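Side-chain contact in 2-oxoglutarate carboxylase small subunit (Hydrogenobacter thermophilus, PDB 7KCT), which is the biotin carboxylase-type subunit of a carboxylase, contains an ATP-grasp domain and binds ADP, bicarbonate and magnesium: residues A395-W400 with R412-T417. Numbering follows the deposited sequence.
Sequences AKLIVW and RSALET
Leu-397 meets Ala-414 and Leu-415 through a single methyl group, a compact example of how one leucine branch can join a strand to the helix packed on it. With CG anti to the backbone N (chi1 -177°), the leucine extends from the strand toward the helix, and across this contact its CD2 does the touching. Leu-397 CD2 lies 3.7 Å from Leu-415 CD2, with Leu-415 CG close behind. CB of Ala-414 is 3.8 Å from the same Leu-397 CD2. The two leucines meet at a slant. Leu-415 leaves the helix beside this line of approach, but chi1 of -74° sets CG anti to its own carbonyl carbon, and the CD2 branch reaches the Leu-397 methyl. The short side chain of Ala-414 lets that methyl come close to the helix surface. The backbones stay well apart, with the CA atoms of Leu-397 and Leu-415 at 8.0 Å. This is sheet-helix packing within the biotin carboxylase C-terminal domain: strand 393-401 runs between strands 341-351 and 374-378 of an antiparallel sheet, and helix 404-417 covers one face. Ile-347, Val-376 and Met-411 add to the apolar layer, while helix 427-435 supplies Leu-430 and Ile-431 against Leu-415. Ala-414 also has a polar role: its carbonyl O accepts hydrogen bonds from the backbone N and OG1 of Thr-417, both from the same face of its plane, the hydroxyl at 3.0 Å and tilted 25° from that plane. Thr-417 OG1 is hydrogen-bonded in addition to Arg-28 of the second subunit, which ties Thr-417 to the subunit interface.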
loop_
_atom_site.group_PDB
_atom_site.type_symbol
_atom_site.label_atom_id
_atom_site.label_comp_id
_atom_site.label_asym_id
_atom_site.label_seq_id
_atom_site.Cartn_x
_atom_site.Cartn_y
_atom_site.Cartn_z
ATOM N N ALA A 395 0.236 -0.270 -14.654
ATOM C CA ALA A 395 0.316 -0.300 -13.207
ATOM C C ALA A 395 0.860 -1.662 -12.825
ATOM O O ALA A 395 0.775 -2.618 -13.602
ATOM C CB ALA A 395 -1.045 -0.062 -12.561
ATOM N N LYS A 396 1.500 -1.712 -11.677
ATOM C CA LYS A 396 1.869 -2.969 -11.026
ATOM C C LYS A 396 1.063 -3.029 -9.749
ATOM O O LYS A 396 1.085 -2.079 -8.948
ATOM C CB LYS A 396 3.362 -3.058 -10.717
ATOM C CG LYS A 396 4.223 -2.713 -11.915
ATOM C CD LYS A 396 5.717 -3.002 -11.712
ATOM C CE LYS A 396 6.352 -2.116 -10.648
ATOM N NZ LYS A 396 7.788 -1.887 -10.951
ATOM N N LEU A 397 0.290 -4.079 -9.591
ATOM C CA LEU A 397 -0.436 -4.317 -8.358
ATOM C C LEU A 397 0.343 -5.339 -7.541
ATOM O O LEU A 397 0.618 -6.431 -8.035
ATOM C CB LEU A 397 -1.839 -4.819 -8.657
ATOM C CG LEU A 397 -2.782 -5.059 -7.506
ATOM C CD1 LEU A 397 -2.876 -3.785 -6.749
ATOM C CD2 LEU A 397 -4.113 -5.519 -8.151
ATOM N N ILE A 398 0.702 -4.994 -6.307
ATOM C CA ILE A 398 1.526 -5.858 -5.458
ATOM C C ILE A 398 0.792 -6.125 -4.174
ATOM O O ILE A 398 0.247 -5.190 -3.575
ATOM C CB ILE A 398 2.890 -5.225 -5.150
ATOM C CG1 ILE A 398 3.606 -4.919 -6.448
ATOM C CG2 ILE A 398 3.728 -6.159 -4.231
ATOM C CD1 ILE A 398 3.850 -3.455 -6.657
ATOM N N VAL A 399 0.760 -7.390 -3.734
ATOM C CA VAL A 399 0.144 -7.698 -2.460
ATOM C C VAL A 399 1.106 -8.504 -1.611
ATOM O O VAL A 399 2.082 -9.084 -2.098
ATOM C CB VAL A 399 -1.217 -8.446 -2.547
ATOM C CG1 VAL A 399 -2.157 -7.707 -3.480
ATOM C CG2 VAL A 399 -1.068 -9.959 -2.941
ATOM N N TRP A 400 0.830 -8.494 -0.314
ATOM C CA TRP A 400 1.601 -9.262 0.663
ATOM C C TRP A 400 0.634 -9.930 1.635
ATOM O O TRP A 400 -0.390 -9.342 1.989
ATOM C CB TRP A 400 2.613 -8.374 1.464
ATOM C CG TRP A 400 3.352 -9.192 2.558
ATOM C CD1 TRP A 400 4.530 -9.852 2.424
ATOM C CD2 TRP A 400 2.924 -9.422 3.901
ATOM N NE1 TRP A 400 4.874 -10.486 3.612
ATOM C CE2 TRP A 400 3.882 -10.246 4.525
ATOM C CE3 TRP A 400 1.830 -8.991 4.646
ATOM C CZ2 TRP A 400 3.750 -10.672 5.841
ATOM C CZ3 TRP A 400 1.701 -9.413 5.930
ATOM C CH2 TRP A 400 2.662 -10.241 6.523
ATOM N N ARG A 412 -6.629 -11.531 -5.915
ATOM C CA ARG A 412 -7.917 -11.641 -6.602
ATOM C C ARG A 412 -8.854 -10.479 -6.226
ATOM O O ARG A 412 -9.480 -9.867 -7.084
ATOM C CB ARG A 412 -8.579 -12.960 -6.237
ATOM C CG ARG A 412 -9.905 -13.270 -6.992
ATOM C CD ARG A 412 -10.764 -14.348 -6.300
ATOM N NE ARG A 412 -11.161 -13.987 -4.918
ATOM C CZ ARG A 412 -10.754 -14.628 -3.820
ATOM N NH1 ARG A 412 -9.932 -15.660 -3.914
ATOM N NH2 ARG A 412 -11.175 -14.258 -2.610
ATOM N N SER A 413 -8.966 -10.180 -4.941
ATOM C CA SER A 413 -9.893 -9.155 -4.465
ATOM C C SER A 413 -9.462 -7.747 -4.855
ATOM O O SER A 413 -10.307 -6.873 -5.067
ATOM C CB SER A 413 -10.026 -9.226 -2.943
ATOM O OG SER A 413 -10.617 -10.438 -2.572
ATOM N N ALA A 414 -8.161 -7.486 -4.834
ATOM C CA ALA A 414 -7.647 -6.208 -5.299
ATOM C C ALA A 414 -7.935 -6.035 -6.786
ATOM O O ALA A 414 -8.486 -5.009 -7.205
ATOM C CB ALA A 414 -6.147 -6.115 -5.013
ATOM N N LEU A 415 -7.672 -7.074 -7.576
ATOM C CA LEU A 415 -7.894 -7.010 -9.022
ATOM C C LEU A 415 -9.369 -6.792 -9.371
ATOM O O LEU A 415 -9.710 -6.065 -10.325
ATOM C CB LEU A 415 -7.412 -8.314 -9.648
ATOM C CG LEU A 415 -5.932 -8.612 -9.799
ATOM C CD1 LEU A 415 -5.711 -10.082 -10.120
ATOM C CD2 LEU A 415 -5.341 -7.706 -10.888
ATOM N N GLU A 416 -10.251 -7.462 -8.658
ATOM C CA GLU A 416 -11.687 -7.316 -8.906
ATOM C C GLU A 416 -12.166 -5.906 -8.618
ATOM O O GLU A 416 -13.215 -5.508 -9.122
ATOM C CB GLU A 416 -12.430 -8.339 -8.063
ATOM C CG GLU A 416 -12.447 -9.748 -8.662
ATOM C CD GLU A 416 -12.886 -10.784 -7.623
ATOM O OE1 GLU A 416 -12.955 -10.448 -6.426
ATOM O OE2 GLU A 416 -13.091 -11.954 -7.981
ATOM N N THR A 417 -11.429 -5.129 -7.847
ATOM C CA THR A 417 -11.857 -3.759 -7.567
ATOM C C THR A 417 -11.075 -2.695 -8.335
ATOM O O THR A 417 -11.401 -1.516 -8.231
ATOM C CB THR A 417 -11.782 -3.473 -6.065
ATOM O OG1 THR A 417 -10.422 -3.426 -5.632
ATOM C CG2 THR A 417 -12.525 -4.523 -5.289
#